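PDB 2X3E: 3-oxoacyl-[acyl-carrier-protein] synthase 3 from Pseudomonas aeruginosa, which probably catalyses the first condensation of bacterial fatty acid synthesis, joining acetyl-CoA to malonyl-ACP to give 3-oxobutanoyl-ACP. Local coordinates for residues A[11-16]-A[289-294]; A[228-233]-A[304-309]; A[249-254]-A[273-278]; A[297-302]-A[321-326]. The protein carries 1 engineered substitution. All blocks are in the same frame, centred on the assembly; numbering follows the deposited sequence.

Contact 1: A[11-16]-A[289-294]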
loop_
_atom_site.group_PDB
_atom_site.type_symbol
_atom_site.label_atom_id
_atom_site.label_comp_id
_atom_site.label_asym_id
_atom_site.label_seq_id
_atom_site.Cartn_x
_atom_site.Cartn_y
_atom_site.Cartn_z
ATOM N N LEU A 11 18.757 10.088 4.982
ATOM C CA LEU A 11 18.852 9.204 3.820
ATOM C C LEU A 11 19.734 8.018 4.174
ATOM O O LEU A 11 20.762 8.173 4.830
ATOM C CB LEU A 11 19.440 9.951 2.615
ATOM C CG LEU A 11 19.635 9.172 1.307
ATOM C CD1 LEU A 11 18.309 8.852 0.653
ATOM C CD2 LEU A 11 20.523 9.953 0.349
ATOM N N GLY A 12 19.320 6.835 3.741
ATOM C CA GLY A 12 20.125 5.629 3.888
ATOM C C GLY A 12 19.779 4.646 2.794
ATOM O O GLY A 12 18.767 4.794 2.109
ATOM N N SER A 13 20.631 3.652 2.608
ATOM C CA SER A 13 20.406 2.655 1.568
ATOM C C SER A 13 21.149 1.373 1.877
ATOM O O SER A 13 22.047 1.351 2.726
ATOM C CB SER A 13 20.850 3.194 0.210
ATOM O OG SER A 13 22.262 3.315 0.139
ATOM N N TYR A 14 20.767 0.311 1.174
ATOM C CA TYR A 14 21.464 -0.959 1.256
ATOM C C TYR A 14 21.328 -1.723 -0.060
ATOM O O TYR A 14 20.233 -1.835 -0.617
ATOM C CB TYR A 14 20.929 -1.801 2.420
ATOM C CG TYR A 14 21.646 -3.125 2.561
ATOM C CD1 TYR A 14 22.922 -3.185 3.106
ATOM C CD2 TYR A 14 21.056 -4.315 2.129
ATOM C CE1 TYR A 14 23.598 -4.392 3.224
ATOM C CE2 TYR A 14 21.724 -5.536 2.249
ATOM C CZ TYR A 14 22.994 -5.562 2.799
ATOM O OH TYR A 14 23.673 -6.751 2.930
ATOM N N LEU A 15 22.457 -2.222 -0.549
ATOM C CA LEU A 15 22.503 -3.079 -1.723
ATOM C C LEU A 15 22.997 -4.454 -1.287
ATOM O O LEU A 15 23.953 -4.548 -0.511
ATOM C CB LEU A 15 23.465 -2.500 -2.762
ATOM C CG LEU A 15 23.084 -1.166 -3.401
ATOM C CD1 LEU A 15 24.299 -0.532 -4.057
ATOM C CD2 LEU A 15 21.950 -1.340 -4.405
ATOM N N PRO A 16 22.352 -5.528 -1.778
ATOM C CA PRO A 16 22.865 -6.852 -1.447
ATOM C C PRO A 16 24.277 -7.048 -1.992
ATOM O O PRO A 16 24.664 -6.411 -2.973
ATOM C CB PRO A 16 21.869 -7.816 -2.114
ATOM C CG PRO A 16 21.028 -7.001 -3.016
ATOM C CD PRO A 16 21.136 -5.577 -2.612
ATOM N N ALA A 289 19.612 6.316 -6.204
ATOM C CA ALA A 289 20.247 7.374 -7.000
ATOM C C ALA A 289 20.622 8.574 -6.123
ATOM O O ALA A 289 21.712 9.127 -6.264
ATOM C CB ALA A 289 19.339 7.810 -8.174
ATOM N N LEU A 290 19.725 8.961 -5.217
ATOM C CA LEU A 290 20.032 9.990 -4.224
ATOM C C LEU A 290 21.281 9.644 -3.392
ATOM O O LEU A 290 22.146 10.499 -3.190
ATOM C CB LEU A 290 18.828 10.244 -3.298
ATOM C CG LEU A 290 17.651 11.031 -3.894
ATOM C CD1 LEU A 290 16.468 11.073 -2.926
ATOM C CD2 LEU A 290 18.079 12.458 -4.278
ATOM N N ALA A 291 21.372 8.401 -2.914
ATOM C CA ALA A 291 22.528 7.968 -2.123
ATOM C C ALA A 291 23.821 8.076 -2.938
ATOM O O ALA A 291 24.856 8.491 -2.422
ATOM C CB ALA A 291 22.328 6.538 -1.603
ATOM N N HIS A 292 23.744 7.716 -4.216
ATOM C CA HIS A 292 24.866 7.859 -5.136
ATOM C C HIS A 292 25.293 9.321 -5.268
ATOM O O HIS A 292 26.476 9.641 -5.166
ATOM C CB HIS A 292 24.493 7.286 -6.507
ATOM C CG HIS A 292 25.468 7.618 -7.589
ATOM N ND1 HIS A 292 26.661 6.946 -7.748
ATOM C CD2 HIS A 292 25.423 8.544 -8.574
ATOM C CE1 HIS A 292 27.311 7.449 -8.783
ATOM N NE2 HIS A 292 26.582 8.422 -9.300
ATOM N N GLY A 293 24.325 10.202 -5.489
ATOM C CA GLY A 293 24.603 11.636 -5.582
ATOM C C GLY A 293 25.247 12.204 -4.331
ATOM O O GLY A 293 26.171 13.011 -4.408
ATOM N N LEU A 294 24.760 11.778 -3.169
ATOM C CA LEU A 294 25.321 12.219 -1.896
ATOM C C LEU A 294 26.759 11.710 -1.709
ATOM O O LEU A 294 27.639 12.473 -1.300
ATOM C CB LEU A 294 24.422 11.765 -0.735
ATOM C CG LEU A 294 24.675 12.411 0.627
ATOM C CD1 LEU A 294 24.463 13.914 0.559
ATOM C CD2 LEU A 294 23.769 11.794 1.688
#

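Contact 2: A[228-233]-A[304-309]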
loop_
_atom_site.group_PDB
_atom_site.type_symbol
_atom_site.label_atom_id
_atom_site.label_comp_id
_atom_site.label_asym_id
_atom_site.label_seq_id
_atom_site.Cartn_x
_atom_site.Cartn_y
_atom_site.Cartn_z
ATOM N N ASP A 228 6.772 15.024 -19.051
ATOM C CA ASP A 228 5.552 15.829 -18.893
ATOM C C ASP A 228 5.202 16.028 -17.414
ATOM O O ASP A 228 4.770 17.111 -17.016
ATOM C CB ASP A 228 4.366 15.182 -19.625
ATOM C CG ASP A 228 4.538 15.155 -21.145
ATOM O OD1 ASP A 228 5.233 16.031 -21.707
ATOM O OD2 ASP A 228 3.951 14.254 -21.793
ATOM N N SER A 229 5.397 14.986 -16.603
ATOM C CA SER A 229 5.115 15.063 -15.163
ATOM C C SER A 229 6.033 16.081 -14.484
ATOM O O SER A 229 5.579 16.896 -13.667
ATOM C CB SER A 229 5.246 13.685 -14.501
ATOM O OG SER A 229 4.958 13.764 -13.109
ATOM N N VAL A 230 7.317 16.051 -14.847
ATOM C CA VAL A 230 8.274 17.043 -14.357
ATOM C C VAL A 230 7.794 18.440 -14.741
ATOM O O VAL A 230 7.732 19.327 -13.896
ATOM C CB VAL A 230 9.706 16.802 -14.902
ATOM C CG1 VAL A 230 10.641 17.943 -14.484
ATOM C CG2 VAL A 230 10.248 15.466 -14.411
ATOM N N ARG A 231 7.433 18.630 -16.010
ATOM C CA ARG A 231 6.981 19.948 -16.467
ATOM C C ARG A 231 5.803 20.467 -15.649
ATOM O O ARG A 231 5.763 21.644 -15.306
ATOM C CB ARG A 231 6.593 19.944 -17.949
ATOM C CG ARG A 231 6.036 21.289 -18.439
ATOM C CD ARG A 231 7.042 22.426 -18.250
ATOM N NE ARG A 231 8.163 22.287 -19.174
ATOM C CZ ARG A 231 9.276 23.019 -19.160
ATOM N NH1 ARG A 231 9.466 23.956 -18.242
ATOM N NH2 ARG A 231 10.213 22.796 -20.075
ATOM N N ARG A 232 4.848 19.596 -15.344
ATOM C CA ARG A 232 3.689 19.997 -14.541
ATOM C C ARG A 232 4.080 20.482 -13.149
ATOM O O ARG A 232 3.566 21.498 -12.667
ATOM C CB ARG A 232 2.676 18.855 -14.459
ATOM C CG ARG A 232 2.023 18.582 -15.805
ATOM C CD ARG A 232 0.800 17.732 -15.689
ATOM N NE ARG A 232 1.087 16.359 -15.280
ATOM C CZ ARG A 232 1.505 15.382 -16.090
ATOM N NH1 ARG A 232 1.724 15.601 -17.388
ATOM N NH2 ARG A 232 1.713 14.170 -15.593
ATOM N N VAL A 233 4.999 19.773 -12.506
ATOM C CA VAL A 233 5.436 20.167 -11.167
ATOM C C VAL A 233 6.327 21.439 -11.221
ATOM O O VAL A 233 6.261 22.283 -10.323
ATOM C CB VAL A 233 6.076 18.962 -10.418
ATOM C CG1 VAL A 233 7.539 18.783 -10.792
ATOM C CG2 VAL A 233 5.901 19.105 -8.913
ATOM N N ASN A 304 17.578 23.164 -6.221
ATOM C CA ASN A 304 16.246 22.834 -6.734
ATOM C C ASN A 304 16.243 21.421 -7.314
ATOM O O ASN A 304 17.048 21.107 -8.191
ATOM C CB ASN A 304 15.820 23.838 -7.807
ATOM C CG ASN A 304 15.700 25.252 -7.272
ATOM O OD1 ASN A 304 15.372 25.458 -6.102
ATOM N ND2 ASN A 304 15.963 26.236 -8.129
ATOM N N MET A 305 15.338 20.585 -6.820
ATOM C CA MET A 305 15.305 19.168 -7.171
ATOM C C MET A 305 13.893 18.691 -7.511
ATOM O O MET A 305 12.909 19.118 -6.898
ATOM C CB MET A 305 15.857 18.342 -6.005
ATOM C CG MET A 305 15.818 16.826 -6.202
ATOM S SD MET A 305 16.492 15.962 -4.768
ATOM C CE MET A 305 18.247 16.085 -5.106
ATOM N N VAL A 306 13.814 17.802 -8.498
ATOM C CA VAL A 306 12.597 17.059 -8.792
ATOM C C VAL A 306 12.906 15.561 -8.847
ATOM O O VAL A 306 13.886 15.130 -9.471
ATOM C CB VAL A 306 11.953 17.520 -10.111
ATOM C CG1 VAL A 306 10.784 16.606 -10.511
ATOM C CG2 VAL A 306 11.477 18.963 -9.973
ATOM N N LEU A 307 12.074 14.792 -8.153
ATOM C CA LEU A 307 12.097 13.347 -8.221
ATOM C C LEU A 307 10.924 12.958 -9.102
ATOM O O LEU A 307 9.839 13.515 -8.968
ATOM C CB LEU A 307 11.928 12.728 -6.832
ATOM C CG LEU A 307 12.762 13.324 -5.700
ATOM C CD1 LEU A 307 12.462 12.608 -4.377
ATOM C CD2 LEU A 307 14.245 13.255 -6.019
ATOM N N THR A 308 11.129 12.004 -9.995
ATOM C CA THR A 308 10.066 11.613 -10.909
ATOM C C THR A 308 10.085 10.117 -11.216
ATOM O O THR A 308 11.149 9.503 -11.331
ATOM C CB THR A 308 10.131 12.448 -12.207
ATOM O OG1 THR A 308 8.987 12.163 -13.027
ATOM C CG2 THR A 308 11.408 12.166 -12.975
ATOM N N GLY A 309 8.889 9.539 -11.334
ATOM C CA GLY A 309 8.736 8.124 -11.629
ATOM C C GLY A 309 7.648 7.835 -12.646
ATOM O O GLY A 309 6.723 8.619 -12.821
#

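Contact 3: A[249-254]-A[273-278]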
loop_
_atom_site.group_PDB
_atom_site.type_symbol
_atom_site.label_atom_id
_atom_site.label_comp_id
_atom_site.label_asym_id
_atom_site.label_seq_id
_atom_site.Cartn_x
_atom_site.Cartn_y
_atom_site.Cartn_z
ATOM N N PRO A 249 15.284 10.801 -11.693
ATOM C CA PRO A 249 14.227 9.951 -12.212
ATOM C C PRO A 249 14.343 8.496 -11.755
ATOM O O PRO A 249 15.422 8.032 -11.361
ATOM C CB PRO A 249 14.438 10.040 -13.720
ATOM C CG PRO A 249 15.863 10.279 -13.871
ATOM C CD PRO A 249 16.290 11.111 -12.721
ATOM N N HIS A 250 13.229 7.783 -11.823
ATOM C CA HIS A 250 13.265 6.339 -11.763
ATOM C C HIS A 250 14.239 5.865 -12.836
ATOM O O HIS A 250 14.156 6.282 -13.996
ATOM C CB HIS A 250 11.862 5.755 -11.991
ATOM C CG HIS A 250 11.866 4.314 -12.391
ATOM N ND1 HIS A 250 12.539 3.350 -11.674
ATOM C CD2 HIS A 250 11.282 3.673 -13.431
ATOM C CE1 HIS A 250 12.376 2.177 -12.261
ATOM N NE2 HIS A 250 11.614 2.345 -13.327
ATOM N N GLN A 251 15.163 5.000 -12.440
ATOM C CA GLN A 251 16.240 4.552 -13.310
ATOM C C GLN A 251 15.733 3.427 -14.225
ATOM O O GLN A 251 16.107 2.262 -14.076
ATOM C CB GLN A 251 17.440 4.101 -12.468
ATOM C CG GLN A 251 17.896 5.138 -11.409
ATOM C CD GLN A 251 18.740 6.259 -11.976
ATOM O OE1 GLN A 251 19.838 6.018 -12.475
ATOM N NE2 GLN A 251 18.241 7.500 -11.888
ATOM N N ALA A 252 14.890 3.802 -15.186
ATOM C CA ALA A 252 14.147 2.837 -16.003
ATOM C C ALA A 252 15.058 2.093 -16.976
ATOM O O ALA A 252 14.954 0.873 -17.130
ATOM C CB ALA A 252 13.023 3.537 -16.751
ATOM N N ASN A 253 15.909 2.857 -17.654
ATOM C CA ASN A 253 16.931 2.320 -18.546
ATOM C C ASN A 253 17.970 3.412 -18.815
ATOM O O ASN A 253 17.743 4.568 -18.479
ATOM C CB ASN A 253 16.286 1.853 -19.853
ATOM C CG ASN A 253 17.031 0.708 -20.490
ATOM O OD1 ASN A 253 18.167 0.416 -20.122
ATOM N ND2 ASN A 253 16.397 0.048 -21.453
ATOM N N THR A 254 19.083 3.069 -19.453
ATOM C CA THR A 254 20.101 4.087 -19.719
ATOM C C THR A 254 19.607 5.188 -20.658
ATOM O O THR A 254 19.729 6.377 -20.345
ATOM C CB THR A 254 21.386 3.472 -20.264
ATOM O OG1 THR A 254 22.013 2.714 -19.225
ATOM C CG2 THR A 254 22.345 4.564 -20.737
ATOM N N SER A 273 22.196 9.707 -11.844
ATOM C CA SER A 273 22.073 8.346 -12.364
ATOM C C SER A 273 23.186 7.405 -11.898
ATOM O O SER A 273 24.373 7.728 -12.001
ATOM C CB SER A 273 22.056 8.376 -13.890
ATOM O OG SER A 273 22.035 7.059 -14.422
ATOM N N ASN A 274 22.781 6.239 -11.399
ATOM C CA ASN A 274 23.703 5.146 -11.093
ATOM C C ASN A 274 23.247 3.820 -11.700
ATOM O O ASN A 274 23.668 2.753 -11.259
ATOM C CB ASN A 274 23.873 4.999 -9.575
ATOM C CG ASN A 274 22.576 4.643 -8.866
ATOM O OD1 ASN A 274 21.487 4.922 -9.359
ATOM N ND2 ASN A 274 22.694 4.029 -7.697
ATOM N N ILE A 275 22.413 3.887 -12.736
ATOM C CA ILE A 275 21.828 2.682 -13.336
ATOM C C ILE A 275 22.889 1.709 -13.869
ATOM O O ILE A 275 22.668 0.500 -13.905
ATOM C CB ILE A 275 20.801 3.045 -14.447
ATOM C CG1 ILE A 275 19.901 1.842 -14.755
ATOM C CG2 ILE A 275 21.502 3.576 -15.702
ATOM C CD1 ILE A 275 18.765 2.172 -15.674
ATOM N N ALA A 276 24.045 2.233 -14.264
ATOM C CA ALA A 276 25.155 1.381 -14.705
ATOM C C ALA A 276 25.679 0.446 -13.607
ATOM O O ALA A 276 26.105 -0.674 -13.904
ATOM C CB ALA A 276 26.295 2.242 -15.251
ATOM N N GLU A 277 25.625 0.903 -12.350
ATOM C CA GLU A 277 26.208 0.162 -11.225
ATOM C C GLU A 277 25.198 -0.698 -10.472
ATOM O O GLU A 277 25.575 -1.686 -9.851
ATOM C CB GLU A 277 26.882 1.119 -10.235
ATOM C CG GLU A 277 28.048 1.903 -10.818
ATOM C CD GLU A 277 27.608 3.212 -11.435
ATOM O OE1 GLU A 277 26.387 3.425 -11.553
ATOM O OE2 GLU A 277 28.477 4.030 -11.806
ATOM N N VAL A 278 23.923 -0.319 -10.514
ATOM C CA VAL A 278 22.895 -1.025 -9.743
ATOM C C VAL A 278 21.728 -1.559 -10.570
ATOM O O VAL A 278 20.917 -2.318 -10.055
ATOM C CB VAL A 278 22.338 -0.133 -8.594
ATOM C CG1 VAL A 278 23.471 0.336 -7.693
ATOM C CG2 VAL A 278 21.554 1.065 -9.134
#

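Contact 4: A[297-302]-A[321-326]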
loop_
_atom_site.group_PDB
_atom_site.type_symbol
_atom_site.label_atom_id
_atom_site.label_comp_id
_atom_site.label_asym_id
_atom_site.label_seq_id
_atom_site.Cartn_x
_atom_site.Cartn_y
_atom_site.Cartn_z
ATOM N N GLY A 297 29.088 13.736 -3.748
ATOM C CA GLY A 297 29.038 15.175 -3.483
ATOM C C GLY A 297 28.357 15.976 -4.583
ATOM O O GLY A 297 28.591 17.182 -4.724
ATOM N N ILE A 298 27.509 15.313 -5.361
ATOM C CA ILE A 298 26.820 15.946 -6.484
ATOM C C ILE A 298 25.699 16.870 -5.996
ATOM O O ILE A 298 25.439 17.912 -6.599
ATOM C CB ILE A 298 26.229 14.874 -7.438
ATOM C CG1 ILE A 298 27.326 14.296 -8.331
ATOM C CG2 ILE A 298 25.087 15.444 -8.288
ATOM C CD1 ILE A 298 26.901 13.058 -9.087
ATOM N N LEU A 299 25.060 16.495 -4.892
ATOM C CA LEU A 299 23.852 17.175 -4.435
ATOM C C LEU A 299 24.178 18.453 -3.675
ATOM O O LEU A 299 24.932 18.433 -2.705
ATOM C CB LEU A 299 23.023 16.249 -3.550
ATOM C CG LEU A 299 22.634 14.909 -4.172
ATOM C CD1 LEU A 299 21.796 14.096 -3.205
ATOM C CD2 LEU A 299 21.898 15.123 -5.492
ATOM N N ARG A 300 23.587 19.558 -4.122
ATOM C CA ARG A 300 23.838 20.880 -3.561
ATOM C C ARG A 300 22.897 21.174 -2.407
ATOM O O ARG A 300 21.696 20.948 -2.523
ATOM C CB ARG A 300 23.585 21.960 -4.612
ATOM C CG ARG A 300 24.599 22.057 -5.721
ATOM C CD ARG A 300 24.127 23.077 -6.759
ATOM N NE ARG A 300 23.702 24.343 -6.149
ATOM C CZ ARG A 300 24.434 25.458 -6.088
ATOM N NH1 ARG A 300 25.663 25.515 -6.605
ATOM N NH2 ARG A 300 23.926 26.538 -5.501
ATOM N N ASP A 301 23.436 21.722 -1.320
ATOM C CA ASP A 301 22.615 22.243 -0.229
ATOM C C ASP A 301 21.636 23.273 -0.795
ATOM O O ASP A 301 22.058 24.275 -1.372
ATOM C CB ASP A 301 23.486 22.935 0.835
ATOM C CG ASP A 301 24.544 22.020 1.442
ATOM O OD1 ASP A 301 24.344 20.791 1.479
ATOM O OD2 ASP A 301 25.582 22.547 1.901
ATOM N N GLY A 302 20.337 23.023 -0.651
ATOM C CA GLY A 302 19.312 23.960 -1.120
ATOM C C GLY A 302 19.066 23.959 -2.624
ATOM O O GLY A 302 18.314 24.793 -3.133
ATOM N N LEU A 321 11.311 19.596 -4.470
ATOM C CA LEU A 321 11.818 20.022 -3.168
ATOM C C LEU A 321 13.163 20.712 -3.356
ATOM O O LEU A 321 13.804 20.553 -4.392
ATOM C CB LEU A 321 11.970 18.822 -2.222
ATOM C CG LEU A 321 13.087 17.804 -2.508
ATOM C CD1 LEU A 321 13.320 16.900 -1.287
ATOM C CD2 LEU A 321 12.783 16.958 -3.755
ATOM N N ARG A 322 13.583 21.491 -2.366
ATOM C CA ARG A 322 14.965 21.954 -2.317
ATOM C C ARG A 322 15.727 20.978 -1.438
ATOM O O ARG A 322 15.244 20.592 -0.376
ATOM C CB ARG A 322 15.058 23.382 -1.784
ATOM C CG ARG A 322 14.478 24.422 -2.751
ATOM C CD ARG A 322 14.655 25.843 -2.239
ATOM N NE ARG A 322 14.085 25.997 -0.899
ATOM C CZ ARG A 322 14.744 26.423 0.183
ATOM N NH1 ARG A 322 16.029 26.788 0.126
ATOM N NH2 ARG A 322 14.102 26.506 1.342
ATOM N N TRP A 323 16.899 20.547 -1.901
ATOM C CA TRP A 323 17.628 19.473 -1.224
ATOM C C TRP A 323 18.228 20.004 0.076
ATOM O O TRP A 323 18.884 21.051 0.067
ATOM C CB TRP A 323 18.726 18.895 -2.129
ATOM C CG TRP A 323 19.451 17.732 -1.505
ATOM C CD1 TRP A 323 20.736 17.711 -1.058
ATOM C CD2 TRP A 323 18.909 16.438 -1.233
ATOM N NE1 TRP A 323 21.036 16.478 -0.535
ATOM C CE2 TRP A 323 19.928 15.675 -0.629
ATOM C CE3 TRP A 323 17.660 15.850 -1.441
ATOM C CZ2 TRP A 323 19.738 14.350 -0.233
ATOM C CZ3 TRP A 323 17.471 14.527 -1.047
ATOM C CH2 TRP A 323 18.508 13.797 -0.447
ATOM N N PRO A 324 17.988 19.300 1.199
ATOM C CA PRO A 324 18.490 19.752 2.486
ATOM C C PRO A 324 19.902 19.259 2.757
ATOM O O PRO A 324 20.443 18.454 1.994
ATOM C CB PRO A 324 17.512 19.111 3.470
ATOM C CG PRO A 324 17.161 17.818 2.833
ATOM C CD PRO A 324 17.215 18.049 1.339
ATOM N N LYS A 325 20.483 19.737 3.849
ATOM C CA LYS A 325 21.801 19.283 4.281
ATOM C C LYS A 325 21.662 17.922 4.959
ATOM O O LYS A 325 21.169 17.833 6.087
ATOM C CB LYS A 325 22.423 20.295 5.242
ATOM C CG LYS A 325 22.596 21.690 4.639
ATOM C CD LYS A 325 23.000 22.715 5.686
ATOM C CE LYS A 325 23.089 24.114 5.088
ATOM N NZ LYS A 325 21.772 24.589 4.556
ATOM N N ILE A 326 22.084 16.866 4.266
ATOM C CA ILE A 326 21.972 15.499 4.781
ATOM C C ILE A 326 23.350 14.950 5.095
ATOM O O ILE A 326 24.277 15.092 4.288
ATOM C CB ILE A 326 21.283 14.554 3.766
ATOM C CG1 ILE A 326 19.836 14.990 3.518
ATOM C CG2 ILE A 326 21.321 13.104 4.259
ATOM C CD1 ILE A 326 18.942 14.902 4.754
#

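Contact 1: A[11-16]-A[289-294]
L294 N donates to L290 O over 2.9 Å, and this turn of helix 285-295 presents to L11 both leucines and the A291 peptide between them. The contact is a clear case of a strand residue seated on a helix surface: no hydrogen bond crosses it, and one methyl group does most of the work. In L11, chi1 (179°) carries CG out toward the helix and chi2 (71°) sets CD2 on the L290-A291 peptide. There L11 CD2 lies 3.7 Å from A291 N, while L290 CB and L294 CD2 approach it from two neighbouring turns, each at 4.0 Å. Two residues along the strand, S13 brings its hydroxyl against the methyl of A291, OG standing 3.7 Å from A291 CB in plain van der Waals contact. The strand and helix segments run at 110°, their axes 8.3 Å apart at the nearest point. Of residues 11-14, L11 and S13, on the same side of the strand, meet residues 289-294; S13 and L15 also touch L288. L290 also meets V248 of the second sheet. Helix 285-295 is thus sandwiched between two sheets, as are the central helices of the layered alpha-beta-alpha-beta-alpha thiolase fold.

Contact 2: A[228-233]-A[304-309]
V230 and T308 form the close end of this helix-on-sheet contact, where the CG2 methyl of V230 fits against the threonine side chain. V230 CG2 stands 3.7 Å from T308 CB and 3.8 Å from T308 CG2, the two side chains crossing at about a right angle. Next to this, V306 takes valines from two successive turns of helix 215-237. V306 CG1 is 3.9 Å from V233 CG1, an end-on meeting, and 4.1 Å from V230 CG2, which passes it at a slant. A chi1 of 83° sets V233 CG1 between its backbone N and carbonyl carbon, and this is the branch that meets V306.

Packing slackens toward S229, whose CB comes no nearer than 4.3 Å to T308 OG1. Farther round the helix, D228, R231 and R232 are partly exposed and turn from the strand. R232 nevertheless folds back along its own helix, laying one guanidinium face over S229 CA, and makes a salt bridge to D181.

The hydroxyls of S229 and T308 are joined through a third residue. S229 OG bonds to D181 and to S318 OG, and T308 OG1 also bonds to S318 OG, so a serine of strand 315-322 links two side chains that do not bond each other. The chemistry is therefore divided: valine methyls and the carbon atoms of T308 supply the buried packing of an outer helix on the sheet, while buried hydroxyls are satisfied by S318 and D181, and D181, with both S229 and R232 at OD2, is likely to remain ionised.

Contact 3: A[249-254]-A[273-278]
The side-chain amides of Q251 and N274 meet with their planes turned 58° apart, Q251 OE1 lying 3.7 Å from N274 OD1. S273 OG donates to Q251 OE1 in the carbonyl plane, on a lone pair, at 3.1 Å, whereas N274 N reaches the same OE1 at 3.1 Å from above that plane, 46° out of it. At the other end Q251 NE2 gives a bond to P249 O at 2.9 Å, close to its own amide plane, and another to V272 O. The bend at chi2 (-80°) folds the side chain back alongside its own loop and so brings NE2 to P249. One residue earlier, the ring of H250, a predicted active-site residue, has A252 N 3.9 Å above the centre of one face.

The apolar half of the contact belongs to I275. Its CD1 is pushed into the inverse gamma turn centred on Q251, only 3.1 Å from Q251 O, and it also touches N253 CA. The other branch, I275 CG2, rests 3.7 Å from T254 OG1, whose hydroxyl is bonded to T40 O.

Two donors on OE1 and two acceptors on NE2 illustrate how a buried glutamine can have its amide orientation fixed, since a flip would probably set NE2 against the N-H of N274 and OE1 against the carbonyls of P249 and V272. Q251 opens the predicted ACP-binding region and directly follows H250, and A252 O receives a bond from N280, also predicted to be catalytic; fixing the Q251 amide is consistent with holding the active-site loop in place.

Contact 4: A[297-302]-A[321-326]
G302 and W323 are joined by the single hydrogen bond of this contact: G302 N donates to W323 O at 2.6 Å, a short bond that arrives nearly along the C=O axis (164°). Apolar packing centres on the indole of the same tryptophan. L299 crosses it obliquely, its CD1 3.6 Å from W323 CE2 and its CB 3.6 Å from W323 NE1. A chi1 of -177° swings the W323 ring away from its own N, and R300 O sits at the ring's edge, near its plane and 3.7 Å from W323 CD1. P324 CD packs on one face of the ring.

Charged side chains contribute mainly their aliphatic parts. D301 OD1 is 3.7 Å from K325 CG, but D301 OD2 and K325 NZ remain 5.1 Å apart; the ammonium group makes its salt bridge to E174 instead. R322 likewise offers methylene carbon, its CB being 3.8 Å from G302 O.

W323 also bonds through its backbone to G303, and L321 to M305. The arrangement is thus the backbone pairing of antiparallel strands 304-311 and 315-322 carried on past the strand ends, in the second sheet of the thiolase fold, where the loop from helix 285-295 enters the sheet.

Helix 285-295 and the second sheet tie the four contacts together. Contact 1 joins the first sheet, through strand 5-14, to that helix; contact 2 sets helix 215-237 on strand 304-311, its centre about 20 Å from that of contact 1, and L290 touches M305 between them. Contact 4 lies on the neighbouring strand 315-322, its centre about 16 Å from that of contact 2. Along the chain, contacts 1 and 2 interleave, as do 2 and 4, while contact 3 is nested inside both 1 and 2. Contacts 1 and 2 thus pack the layers; contact 3, where T308 O probably bonds H250 N, carries the predicted active-site loop; contact 4 finishes the strand pair away from the annotated sites.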